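PDB 6ELV: polyphenol oxidase, chloroplastic from Malus domestica, which catalyses the oxidation of mono- and o-diphenols to o-diquinones as a full-length enzyme, of which this structure holds the separately expressed C-terminal domain. Local coordinates for residues A61-V66 and V128-A133; V66-V71 and D110-I115. All coordinates share one frame; numbering follows the deposited sequence.

Interaction 1: A61-V66 and V128-A133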
loop_
_atom_site.group_PDB
_atom_site.type_symbol
_atom_site.label_atom_id
_atom_site.label_comp_id
_atom_site.label_asym_id
_atom_site.label_seq_id
_atom_site.Cartn_x
_atom_site.Cartn_y
_atom_site.Cartn_z
ATOM N N ALA A 61 -19.246 5.210 0.190
ATOM C CA ALA A 61 -18.191 5.461 1.168
ATOM C C ALA A 61 -17.134 4.374 1.046
ATOM O O ALA A 61 -17.464 3.186 0.943
ATOM C CB ALA A 61 -18.760 5.438 2.585
ATOM N N VAL A 62 -15.865 4.770 1.040
ATOM C CA VAL A 62 -14.771 3.821 0.895
ATOM C C VAL A 62 -13.778 4.027 2.023
ATOM O O VAL A 62 -13.409 5.164 2.346
ATOM C CB VAL A 62 -14.082 3.944 -0.476
ATOM C CG1 VAL A 62 -12.805 3.097 -0.521
ATOM C CG2 VAL A 62 -15.034 3.527 -1.569
ATOM N N LYS A 63 -13.339 2.921 2.617
ATOM C CA LYS A 63 -12.211 2.954 3.530
ATOM C C LYS A 63 -11.439 1.659 3.401
ATOM O O LYS A 63 -12.031 0.573 3.415
ATOM C CB LYS A 63 -12.670 3.105 4.973
ATOM C CG LYS A 63 -11.514 3.143 5.962
ATOM C CD LYS A 63 -11.994 3.643 7.305
ATOM C CE LYS A 63 -10.867 4.204 8.137
ATOM N NZ LYS A 63 -10.112 3.124 8.777
ATOM N N PHE A 64 -10.121 1.777 3.301
ATOM C CA PHE A 64 -9.240 0.638 3.465
ATOM C C PHE A 64 -8.001 1.088 4.220
ATOM O O PHE A 64 -7.565 2.239 4.107
ATOM C CB PHE A 64 -8.905 -0.080 2.140
ATOM C CG PHE A 64 -8.085 0.719 1.149
ATOM C CD1 PHE A 64 -6.694 0.762 1.229
ATOM C CD2 PHE A 64 -8.707 1.356 0.085
ATOM C CE1 PHE A 64 -5.949 1.456 0.296
ATOM C CE2 PHE A 64 -7.973 2.057 -0.858
ATOM C CZ PHE A 64 -6.589 2.110 -0.753
ATOM N N ASP A 65 -7.442 0.163 4.989
ATOM C CA ASP A 65 -6.270 0.416 5.805
ATOM C C ASP A 65 -5.064 -0.297 5.203
ATOM O O ASP A 65 -5.196 -1.332 4.541
ATOM C CB ASP A 65 -6.509 -0.019 7.252
ATOM C CG ASP A 65 -7.677 0.711 7.904
ATOM O OD1 ASP A 65 -8.011 1.850 7.502
ATOM O OD2 ASP A 65 -8.257 0.144 8.843
ATOM N N VAL A 66 -3.887 0.275 5.427
ATOM C CA VAL A 66 -2.648 -0.208 4.832
ATOM C C VAL A 66 -1.665 -0.539 5.941
ATOM O O VAL A 66 -1.433 0.289 6.835
ATOM C CB VAL A 66 -2.039 0.846 3.893
ATOM C CG1 VAL A 66 -0.796 0.294 3.203
ATOM C CG2 VAL A 66 -3.069 1.319 2.876
ATOM N N VAL A 128 -6.409 -3.737 3.697
ATOM C CA VAL A 128 -7.502 -4.261 4.509
ATOM C C VAL A 128 -8.751 -3.456 4.201
ATOM O O VAL A 128 -8.917 -2.341 4.700
ATOM C CB VAL A 128 -7.169 -4.170 6.008
ATOM C CG1 VAL A 128 -8.256 -4.836 6.817
ATOM C CG2 VAL A 128 -5.785 -4.771 6.323
ATOM N N PRO A 129 -9.663 -3.979 3.383
ATOM C CA PRO A 129 -10.884 -3.227 3.107
ATOM C C PRO A 129 -11.768 -3.202 4.343
ATOM O O PRO A 129 -11.910 -4.206 5.055
ATOM C CB PRO A 129 -11.529 -3.997 1.950
ATOM C CG PRO A 129 -11.068 -5.408 2.157
ATOM C CD PRO A 129 -9.641 -5.279 2.686
ATOM N N LYS A 130 -12.350 -2.038 4.597
ATOM C CA LYS A 130 -13.283 -1.841 5.699
ATOM C C LYS A 130 -14.701 -1.598 5.218
ATOM O O LYS A 130 -15.642 -2.158 5.781
ATOM C CB LYS A 130 -12.812 -0.693 6.601
ATOM C CG LYS A 130 -11.414 -0.901 7.179
ATOM C CD LYS A 130 -11.343 -2.159 8.019
ATOM C CE LYS A 130 -12.150 -2.025 9.294
ATOM N NZ LYS A 130 -11.791 -3.080 10.282
ATOM N N PHE A 131 -14.868 -0.785 4.183
ATOM C CA PHE A 131 -16.165 -0.645 3.548
ATOM C C PHE A 131 -15.975 -0.063 2.160
ATOM O O PHE A 131 -15.001 0.644 1.888
ATOM C CB PHE A 131 -17.193 0.122 4.393
ATOM C CG PHE A 131 -16.699 1.415 4.950
ATOM C CD1 PHE A 131 -16.689 2.561 4.167
ATOM C CD2 PHE A 131 -16.277 1.501 6.272
ATOM C CE1 PHE A 131 -16.252 3.780 4.684
ATOM C CE2 PHE A 131 -15.852 2.718 6.798
ATOM C CZ PHE A 131 -15.846 3.860 6.004
ATOM N N GLY A 132 -16.910 -0.401 1.284
ATOM C CA GLY A 132 -16.968 0.129 -0.056
ATOM C C GLY A 132 -16.234 -0.695 -1.092
ATOM O O GLY A 132 -15.121 -1.165 -0.841
ATOM N N ALA A 133 -16.833 -0.844 -2.268
ATOM C CA ALA A 133 -16.173 -1.495 -3.391
ATOM C C ALA A 133 -15.131 -0.557 -3.980
ATOM O O ALA A 133 -15.432 0.594 -4.296
ATOM C CB ALA A 133 -17.204 -1.834 -4.462
#
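Lys-63 O accepts two backbone bonds from the opposite strand, from Lys-130 N at 2.9 Å and from Phe-131 N at 3.2 Å. Two successive residues facing one is the signature of a classic beta bulge. Lys-63 N returns a bond to Phe-131 O, completing that pair. Beyond the bulge the antiparallel pairing is regular: Asp-65 and Val-128 form a hydrogen-bonded pair, with Val-128 N 2.8 Å from Asp-65 O. Strands 62-70 and 122-131 are thereby joined as neighbours in the five-stranded mixed sheet.

The Phe-131 ring folds back over the neighbouring strand, its CG held between backbone N and carbonyl carbon (chi1 49°). One face thereby receives Lys-63 CB in a CH-pi contact, 3.7 Å from the Phe-131 ring centroid and 21° off the ring normal, while Ala-61 O lies near the ring plane, 3.4 Å from Phe-131 CD1. Lys-63 then runs out extended and bends only at its last torsion (chi4 -80°), which brings NZ to 2.8 Å from Asp-65 OD1 in a salt bridge on the syn lone pair. Ser-86 OG of the adjacent strand also bonds Asp-65 OD1. With an alanine in place of Lys-63, CB could still meet the ring, but Asp-65 would probably lose its ammonium partner, and Phe-131 the outer methylenes beside it. The salt bridge thus runs along one strand; across the contact, Lys-63/Phe-131 packing supplements the backbone bonds.

Interaction 2: V66-V71 and D110-I115. With CA (calcium ion), chain B.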
loop_
_atom_site.group_PDB
_atom_site.type_symbol
_atom_site.label_atom_id
_atom_site.label_comp_id
_atom_site.label_asym_id
_atom_site.label_seq_id
_atom_site.Cartn_x
_atom_site.Cartn_y
_atom_site.Cartn_z
ATOM N N VAL A 66 -3.887 0.275 5.427
ATOM C CA VAL A 66 -2.648 -0.208 4.832
ATOM C C VAL A 66 -1.665 -0.539 5.941
ATOM O O VAL A 66 -1.433 0.289 6.835
ATOM C CB VAL A 66 -2.039 0.846 3.893
ATOM C CG1 VAL A 66 -0.796 0.294 3.203
ATOM C CG2 VAL A 66 -3.069 1.319 2.876
ATOM N N TYR A 67 -1.085 -1.736 5.868
ATOM C CA TYR A 67 -0.087 -2.207 6.819
ATOM C C TYR A 67 1.151 -2.678 6.065
ATOM O O TYR A 67 1.084 -3.048 4.890
ATOM C CB TYR A 67 -0.625 -3.365 7.681
ATOM C CG TYR A 67 -1.761 -2.972 8.590
ATOM C CD1 TYR A 67 -3.043 -2.756 8.090
ATOM C CD2 TYR A 67 -1.560 -2.827 9.953
ATOM C CE1 TYR A 67 -4.077 -2.398 8.929
ATOM C CE2 TYR A 67 -2.593 -2.471 10.796
ATOM C CZ TYR A 67 -3.847 -2.241 10.275
ATOM O OH TYR A 67 -4.883 -1.884 11.109
ATOM N N VAL A 68 2.282 -2.699 6.760
ATOM C CA VAL A 68 3.539 -3.173 6.187
ATOM C C VAL A 68 4.179 -4.158 7.154
ATOM O O VAL A 68 4.119 -3.969 8.374
ATOM C CB VAL A 68 4.485 -1.980 5.905
ATOM C CG1 VAL A 68 5.835 -2.445 5.374
ATOM C CG2 VAL A 68 3.849 -1.033 4.907
ATOM N N ASN A 69 4.830 -5.189 6.615
ATOM C CA ASN A 69 5.617 -6.090 7.444
ATOM C C ASN A 69 6.872 -6.518 6.702
ATOM O O ASN A 69 6.973 -6.399 5.483
ATOM C CB ASN A 69 4.828 -7.313 7.978
ATOM C CG ASN A 69 4.438 -8.324 6.904
ATOM O OD1 ASN A 69 3.334 -8.266 6.358
ATOM N ND2 ASN A 69 5.307 -9.294 6.641
ATOM N N ASP A 70 7.813 -7.046 7.483
ATOM C CA ASP A 70 9.080 -7.547 6.974
ATOM C C ASP A 70 8.820 -8.755 6.077
ATOM O O ASP A 70 8.121 -9.700 6.470
ATOM C CB ASP A 70 9.944 -7.909 8.187
ATOM C CG ASP A 70 11.362 -8.297 7.833
ATOM O OD1 ASP A 70 11.550 -9.204 6.990
ATOM O OD2 ASP A 70 12.303 -7.734 8.447
ATOM N N VAL A 71 9.392 -8.717 4.869
ATOM C CA VAL A 71 9.189 -9.755 3.868
ATOM C C VAL A 71 9.618 -11.136 4.345
ATOM O O VAL A 71 9.143 -12.145 3.819
ATOM C CB VAL A 71 9.903 -9.344 2.563
ATOM C CG1 VAL A 71 11.419 -9.384 2.738
ATOM C CG2 VAL A 71 9.438 -10.197 1.394
ATOM N N ASP A 110 10.344 5.976 8.640
ATOM C CA ASP A 110 10.325 5.626 10.059
ATOM C C ASP A 110 9.767 4.225 10.278
ATOM O O ASP A 110 10.263 3.476 11.132
ATOM C CB ASP A 110 9.499 6.640 10.854
ATOM C CG ASP A 110 10.105 8.028 10.856
ATOM O OD1 ASP A 110 11.345 8.146 10.958
ATOM O OD2 ASP A 110 9.331 9.009 10.761
ATOM N N LEU A 111 8.719 3.870 9.536
ATOM C CA LEU A 111 8.117 2.554 9.694
ATOM C C LEU A 111 9.147 1.450 9.470
ATOM O O LEU A 111 9.201 0.479 10.238
ATOM C CB LEU A 111 6.935 2.420 8.734
ATOM C CG LEU A 111 6.060 1.166 8.884
ATOM C CD1 LEU A 111 4.674 1.395 8.314
ATOM C CD2 LEU A 111 6.670 -0.050 8.201
ATOM N N LEU A 112 9.967 1.574 8.421
ATOM C CA LEU A 112 10.937 0.521 8.141
ATOM C C LEU A 112 11.949 0.394 9.270
ATOM O O LEU A 112 12.405 -0.710 9.587
ATOM C CB LEU A 112 11.637 0.781 6.811
ATOM C CG LEU A 112 10.724 0.719 5.590
ATOM C CD1 LEU A 112 11.511 0.981 4.318
ATOM C CD2 LEU A 112 9.930 -0.589 5.508
ATOM N N GLU A 113 12.328 1.514 9.883
ATOM C CA GLU A 113 13.221 1.458 11.038
ATOM C C GLU A 113 12.548 0.760 12.216
ATOM O O GLU A 113 13.173 -0.047 12.916
ATOM C CB GLU A 113 13.649 2.878 11.422
ATOM C CG GLU A 113 14.661 2.942 12.547
ATOM C CD GLU A 113 15.055 4.365 12.897
ATOM O OE1 GLU A 113 14.746 5.284 12.112
ATOM O OE2 GLU A 113 15.682 4.568 13.955
ATOM N N GLU A 114 11.269 1.059 12.445
ATOM C CA GLU A 114 10.547 0.498 13.585
ATOM C C GLU A 114 10.340 -1.002 13.439
ATOM O O GLU A 114 10.457 -1.747 14.418
ATOM C CB GLU A 114 9.215 1.225 13.747
ATOM C CG GLU A 114 9.402 2.653 14.204
ATOM C CD GLU A 114 8.196 3.520 13.941
ATOM O OE1 GLU A 114 7.093 2.961 13.772
ATOM O OE2 GLU A 114 8.356 4.760 13.889
ATOM N N ILE A 115 10.027 -1.466 12.229
ATOM C CA ILE A 115 9.860 -2.903 12.023
ATOM C C ILE A 115 11.180 -3.608 11.789
ATOM O O ILE A 115 11.202 -4.840 11.709
ATOM C CB ILE A 115 8.832 -3.245 10.930
ATOM C CG1 ILE A 115 9.336 -2.869 9.539
ATOM C CG2 ILE A 115 7.511 -2.580 11.238
ATOM C CD1 ILE A 115 8.478 -3.429 8.416
HETATM CA CA CA B . 14.053 -8.853 7.102
HETATM O O HOH W 1 12.062 -7.397 11.113
HETATM O O HOH W 2 16.336 -9.762 7.337
HETATM O O HOH W 3 15.224 -7.333 8.566
#
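Asp-70 OD2 is gripped by a calcium ion and by water 1, which also reaches the helix at Ile-115. Both carboxylate oxygens, Asp-70 OD1 and OD2, lie 2.5 Å from the calcium, so the metal is chelated by the whole group; water 2 and water 3 bind it as well, and Asp-72 and Asp-120 are the other two residues of the site. Water 1 stands 2.7 Å from Asp-70 OD2 and 2.8 Å from Ile-115 O, which makes it a bridge from a metal ligand to the helix backbone. No direct hydrogen bond joins the two segments.

These elements belong to a beta sandwich of two sheets. Helix 109-115 follows strand 99-107 of the four-stranded sheet, precedes strand 122-131 of the five-stranded one, and lies against strand 62-70 with segment axes at 44°.

The rest of the contact is apolar. Val-68 directs its side chain at the helix, and Leu-111 reaches across it obliquely, so that Leu-111 CD2 comes 3.7 Å from Val-68 CB and packs against CG1 too. Ile-115 crosses Val-68 at about a right angle. With chi1 at 70°, its CG1 branch sits between backbone N and carbonyl carbon, and terminal CD1 rests on strand backbone, 3.8 Å from Asp-70 N. Leu-111 and Ile-115 stand four residues apart, about one helical turn, so both face the strand; Ile-115 N also bonds Leu-111 O. Asn-69 leaves the strand away from the helix, and its ND2 reaches forward to Asp-70 O at 2.8 Å in a bent bond, from well above the carbonyl plane, while the backbone of Asn-69 pairs with Val-124 of strand 122-131.

Strand 62-70 serves both interactions, which share Val-66 and have centres about 20 Å apart. Interaction 1 is strand pairing within the five-stranded sheet: it buries 488 Å² and rests on five backbone hydrogen bonds, with several exposed residues among those touching. Interaction 2 sets a helix against the end of the same strand and buries 204 Å²; apolar packing and one water do the joining, with the calcium site next to it at the end of the strand, and none of its touching residues is exposed. The two meet where Val-128 CG2 packs 3.8 Å from Tyr-67 CD1. In sequence, helix 109-115 is followed, after a short loop carrying Asp-120, by strand 122-131, the partner strand of interaction 1.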